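Local coordinates for protein structure-specific endonuclease subunit SLX1 (Candida glabrata, PDB 4XLG) that probably acts as the catalytic subunit of the SLX1-SLX4 endonuclease, which nicks branched DNA close to junctions during repair and recombination, at residues L285-W288 with C289-I292; Q191-Y194 with S195-A199; F69-R72 with I73-L76. The protein carries 1 engineered substitution. One frame throughout, in Å; residues are numbered along the deposited sequence.

All three contacts are local, at or along a helix. Interactions 1 and 3 are buried helix starts from the zinc-binding C-terminal region and the GIY-YIG domain, and they touch where C289 SG packs on P70 CB. In interaction 3 a serine side chain caps helix 72-84, whereas in helix 288-299 the N-cap is a lysine, linked to an aspartate by a long salt bridge and a bridging water. All three place an aliphatic carbon over an aromatic face, but only interactions 1 and 3 meet another protein chain. Interaction 2 lies mid-way along helix 176-213 at the surface, about 20 Å from interaction 1 between centres, and supplements the helix backbone bonds with hydroxyl bonds to carbonyl oxygens.

Interaction 1: L285-W288 with C289-I292; sequences LLKW and CDVI
D290 OD2 is approached by the whole outer half of the K287 side chain: it lies 3.4 Å from K287 CD, and K287 NZ forms only a long salt bridge to it. A water closes the gap, giving a proton to D290 OD2 (2.6 Å) and accepting one from K287 NZ (2.9 Å). The two side chains run alongside one another in the same direction, and the lysine chain bends at chi3 (76°), which leaves its methylenes against the carboxylate oxygen. K287 is the N-cap of helix 288-299, and its carbonyl O accepts from V291 N (3.1 Å) and, weakly, from D290 N. The next carbonyl, W288 O, receives I292 N at 2.9 Å. With its CG turned anti to the backbone N (chi1 -174°), W288 sends the indole beside the helix, where I292 CG1 makes a CH-pi contact 3.9 Å from the centroid of the five-membered ring. I292 CD1 lies over the same ring system, 3.7 Å from W288 CE2, while V291 CG1 approaches W288 CZ3 more distantly. The indole N-H is spent elsewhere, on the backbone of a different protein chain. This first turn of helix 288-299, in the zinc-binding C-terminal region, packs against helix 253-260, with W288 on L253, Y257 and F260 and I292 also on L253.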
# COMPACT_ATOMS: atom_id res chain seq x y z
N LEU B 285 -4.09 -11.13 13.35
CA LEU B 285 -3.35 -10.96 12.13
C LEU B 285 -2.87 -9.52 11.98
O LEU B 285 -3.67 -8.58 12.07
CB LEU B 285 -4.23 -11.32 10.95
CG LEU B 285 -3.42 -11.58 9.70
CD1 LEU B 285 -2.98 -13.04 9.75
CD2 LEU B 285 -4.28 -11.28 8.48
N LEU B 286 -1.59 -9.34 11.74
CA LEU B 286 -1.03 -8.01 11.53
C LEU B 286 -0.76 -7.75 10.06
O LEU B 286 -0.52 -8.69 9.29
CB LEU B 286 0.27 -7.87 12.33
CG LEU B 286 0.16 -8.21 13.82
CD1 LEU B 286 1.55 -8.15 14.42
CD2 LEU B 286 -0.76 -7.22 14.53
N LYS B 287 -0.79 -6.49 9.66
CA LYS B 287 -0.38 -6.12 8.31
C LYS B 287 1.00 -5.54 8.44
O LYS B 287 1.15 -4.52 9.13
CB LYS B 287 -1.33 -5.08 7.72
CG LYS B 287 -2.70 -5.65 7.47
CD LYS B 287 -3.74 -4.55 7.49
CE LYS B 287 -3.76 -3.73 6.26
NZ LYS B 287 -5.17 -3.16 6.12
N TRP B 288 2.00 -6.17 7.83
CA TRP B 288 3.38 -5.71 8.02
C TRP B 288 3.54 -4.24 7.59
O TRP B 288 4.26 -3.47 8.21
CB TRP B 288 4.35 -6.61 7.25
CG TRP B 288 5.82 -6.28 7.53
CD1 TRP B 288 6.71 -5.76 6.63
CD2 TRP B 288 6.52 -6.46 8.76
NE1 TRP B 288 7.95 -5.61 7.23
CE2 TRP B 288 7.87 -6.04 8.53
CE3 TRP B 288 6.17 -6.97 10.01
CZ2 TRP B 288 8.85 -6.09 9.52
CZ3 TRP B 288 7.15 -7.01 11.02
CH2 TRP B 288 8.48 -6.57 10.77
N CYS B 289 2.83 -3.85 6.53
CA CYS B 289 2.90 -2.45 6.07
C CYS B 289 2.43 -1.42 7.14
O CYS B 289 3.02 -0.33 7.29
CB CYS B 289 2.04 -2.30 4.77
SG CYS B 289 2.24 -0.65 4.01
N ASP B 290 1.37 -1.76 7.88
CA ASP B 290 0.91 -0.91 8.96
C ASP B 290 1.94 -0.89 10.10
O ASP B 290 2.17 0.14 10.71
CB ASP B 290 -0.44 -1.36 9.51
CG ASP B 290 -1.61 -0.99 8.60
OD1 ASP B 290 -1.44 -0.17 7.68
OD2 ASP B 290 -2.69 -1.55 8.81
N VAL B 291 2.52 -2.06 10.40
CA VAL B 291 3.57 -2.11 11.43
C VAL B 291 4.71 -1.16 11.08
O VAL B 291 5.18 -0.37 11.93
CB VAL B 291 4.11 -3.57 11.59
CG1 VAL B 291 5.27 -3.60 12.59
CG2 VAL B 291 2.98 -4.47 12.10
N ILE B 292 5.13 -1.19 9.81
CA ILE B 292 6.20 -0.30 9.38
C ILE B 292 5.78 1.16 9.37
O ILE B 292 6.58 2.07 9.72
CB ILE B 292 6.65 -0.69 7.95
CG1 ILE B 292 7.24 -2.15 7.95
CG2 ILE B 292 7.74 0.27 7.47
CD1 ILE B 292 8.44 -2.39 9.00
O HOH W 1 -5.16 -1.17 8.23

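Interaction 2: Q191-Y194 with S195-A199; sequences QNLY and STTLA
Q191 and S195, one turn apart on helix 176-213, join their side chains through a hydrogen bond of 2.7 Å from S195 OG to Q191 OE1. The glutamine makes this possible by leaving the backbone with chi1 near 180° and bending at chi2 (74°), which swings its amide forward toward S195; the serine hydroxyl meets it tilted from the amide carbonyl plane. T197 has the same rotamer as S195 but uses the main chain: OG1 stands opposite its own carbonyl carbon (chi1 -64°) and donates to L193 O at 2.8 Å. The same oxygen takes T197 N at 3.0 Å, and the two donors arrive from opposite faces of the carbonyl plane. On the Y194 side, L198 CD1 sits over one face of the phenol ring, 4.1 Å from its centroid, in a CH-pi contact displaced toward CZ. The ring packs edge-to-face with F10, and L193 lies on I65 and Y67 of strand 60-67, so one side of the helix meets the GIY-YIG domain. Hydroxyls held by a neighbouring carbonyl or amide add bonds to those of the helix backbone, and the doubly gripped L193 O is probably a more polarised acceptor than one with a single donor.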
# COMPACT_ATOMS: atom_id res chain seq x y z
N GLN B 191 -14.51 12.49 1.13
CA GLN B 191 -14.04 13.27 2.33
C GLN B 191 -14.10 12.41 3.57
O GLN B 191 -13.14 12.37 4.38
CB GLN B 191 -14.90 14.54 2.49
CG GLN B 191 -14.43 15.42 3.68
CD GLN B 191 -13.12 16.14 3.31
OE1 GLN B 191 -12.01 15.78 3.79
NE2 GLN B 191 -13.25 17.19 2.54
N ASN B 192 -15.23 11.73 3.76
CA ASN B 192 -15.38 10.95 4.99
C ASN B 192 -14.32 9.89 5.14
O ASN B 192 -13.69 9.78 6.23
CB ASN B 192 -16.77 10.31 5.06
CG ASN B 192 -17.86 11.34 5.33
OD1 ASN B 192 -17.56 12.50 5.67
ND2 ASN B 192 -19.12 10.93 5.12
N LEU B 193 -14.07 9.12 4.06
CA LEU B 193 -13.06 8.06 4.10
C LEU B 193 -11.67 8.67 4.38
O LEU B 193 -10.94 8.18 5.25
CB LEU B 193 -13.01 7.27 2.78
CG LEU B 193 -11.84 6.24 2.74
CD1 LEU B 193 -12.09 5.07 3.72
CD2 LEU B 193 -11.58 5.72 1.35
N TYR B 194 -11.33 9.74 3.66
CA TYR B 194 -9.99 10.32 3.77
C TYR B 194 -9.74 10.91 5.18
O TYR B 194 -8.72 10.63 5.83
CB TYR B 194 -9.83 11.41 2.73
CG TYR B 194 -8.50 12.10 2.69
CD1 TYR B 194 -7.31 11.36 2.54
CD2 TYR B 194 -8.43 13.49 2.67
CE1 TYR B 194 -6.08 12.00 2.43
CE2 TYR B 194 -7.19 14.15 2.56
CZ TYR B 194 -6.03 13.37 2.43
OH TYR B 194 -4.86 14.02 2.26
N SER B 195 -10.68 11.73 5.64
CA SER B 195 -10.42 12.51 6.88
C SER B 195 -10.43 11.53 8.04
O SER B 195 -9.69 11.66 9.05
CB SER B 195 -11.46 13.64 7.07
OG SER B 195 -11.24 14.65 6.10
N THR B 196 -11.28 10.52 7.91
CA THR B 196 -11.34 9.52 8.99
C THR B 196 -10.06 8.69 9.05
O THR B 196 -9.57 8.38 10.14
CB THR B 196 -12.55 8.59 8.83
OG1 THR B 196 -13.78 9.33 9.08
CG2 THR B 196 -12.50 7.48 9.87
N THR B 197 -9.53 8.31 7.88
CA THR B 197 -8.30 7.51 7.82
C THR B 197 -7.16 8.29 8.48
O THR B 197 -6.42 7.75 9.31
CB THR B 197 -7.94 7.15 6.35
OG1 THR B 197 -8.99 6.33 5.86
CG2 THR B 197 -6.63 6.33 6.29
N LEU B 198 -7.05 9.57 8.15
CA LEU B 198 -5.99 10.40 8.77
C LEU B 198 -6.22 10.53 10.29
O LEU B 198 -5.27 10.50 11.09
CB LEU B 198 -5.92 11.78 8.12
CG LEU B 198 -5.49 11.85 6.61
CD1 LEU B 198 -5.39 13.33 6.17
CD2 LEU B 198 -4.14 11.12 6.37
N ALA B 199 -7.48 10.72 10.71
CA ALA B 199 -7.75 10.89 12.13
C ALA B 199 -7.44 9.60 12.91
O ALA B 199 -6.97 9.65 14.06
CB ALA B 199 -9.22 11.29 12.33

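Interaction 3: F69-R72 with I73-L76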
# COMPACT_ATOMS: atom_id res chain seq x y z
N PHE B 69 -0.76 2.03 0.21
CA PHE B 69 0.55 1.84 -0.44
C PHE B 69 1.71 2.27 0.45
O PHE B 69 1.59 3.27 1.14
CB PHE B 69 0.61 2.61 -1.75
CG PHE B 69 -0.28 1.99 -2.82
CD1 PHE B 69 0.18 0.87 -3.51
CD2 PHE B 69 -1.56 2.47 -3.06
CE1 PHE B 69 -0.62 0.24 -4.47
CE2 PHE B 69 -2.36 1.85 -4.03
CZ PHE B 69 -1.89 0.73 -4.75
N PRO B 70 2.80 1.51 0.42
CA PRO B 70 3.92 1.82 1.31
C PRO B 70 4.73 3.03 0.81
O PRO B 70 5.60 3.51 1.53
CB PRO B 70 4.77 0.54 1.29
CG PRO B 70 4.39 -0.18 -0.04
CD PRO B 70 2.90 0.17 -0.19
N SER B 71 4.50 3.45 -0.43
CA SER B 71 5.26 4.59 -0.98
C SER B 71 4.49 5.14 -2.14
O SER B 71 3.69 4.44 -2.75
CB SER B 71 6.68 4.20 -1.47
OG SER B 71 6.61 3.15 -2.47
N ARG B 72 4.82 6.36 -2.50
CA ARG B 72 4.29 6.94 -3.76
C ARG B 72 4.77 6.07 -4.94
O ARG B 72 4.03 5.83 -5.87
CB ARG B 72 4.84 8.39 -3.92
CG ARG B 72 4.51 9.08 -5.26
CD ARG B 72 5.27 10.42 -5.34
NE ARG B 72 5.48 10.74 -6.74
CZ ARG B 72 6.63 10.59 -7.39
NH1 ARG B 72 7.74 10.22 -6.74
NH2 ARG B 72 6.67 10.88 -8.68
N ILE B 73 6.02 5.61 -4.86
CA ILE B 73 6.55 4.78 -5.96
C ILE B 73 5.64 3.56 -6.17
O ILE B 73 5.31 3.20 -7.29
CB ILE B 73 8.00 4.28 -5.68
CG1 ILE B 73 8.96 5.46 -5.59
CG2 ILE B 73 8.45 3.29 -6.78
CD1 ILE B 73 8.88 6.38 -6.80
N ALA B 74 5.34 2.87 -5.08
CA ALA B 74 4.47 1.67 -5.19
C ALA B 74 3.10 1.98 -5.74
O ALA B 74 2.55 1.20 -6.52
CB ALA B 74 4.32 0.97 -3.80
N ALA B 75 2.50 3.10 -5.31
CA ALA B 75 1.18 3.50 -5.84
C ALA B 75 1.28 3.72 -7.34
O ALA B 75 0.39 3.38 -8.11
CB ALA B 75 0.68 4.80 -5.14
N LEU B 76 2.35 4.40 -7.77
CA LEU B 76 2.50 4.66 -9.22
C LEU B 76 2.70 3.36 -10.00
O LEU B 76 2.23 3.20 -11.13
CB LEU B 76 3.72 5.58 -9.47
CG LEU B 76 3.48 7.03 -9.02
CD1 LEU B 76 4.79 7.86 -8.98
CD2 LEU B 76 2.42 7.67 -9.91
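A chi1 of 57° places S71 OG between its own backbone N and carbonyl carbon, from where it reaches forward to A74 N. The result is an N-cap at the start of helix 72-84 in the GIY-YIG domain: A74 N donates to S71 OG at 2.9 Å, a nearly straight bond that satisfies an amide of the first turn. S71 O then takes A75 N at 3.1 Å, and R72 O takes L76 N, which starts the regular helical pattern. Ahead of the cap, F69 lays its ring against the turn, with A75 CA over one face at 3.7 Å from the centroid in a CH-pi contact and A75 CB near F69 CG. P70 CG adds an apolar touch on A74 CB, and the F69 ring meets F78 of the same helix edge-to-face. F69, P70 and S71 are buried, and another protein chain packs on P70, S71 and I73. R72 lies on the outer side, its chain extended from CG to NE, leading outward and forward toward L76. Its guanidinium passes over the end of L76, whose CD1 stands 3.3 Å from the guanidinium plane, toward the rim of the group, and 3.6 Å from R72 NH2.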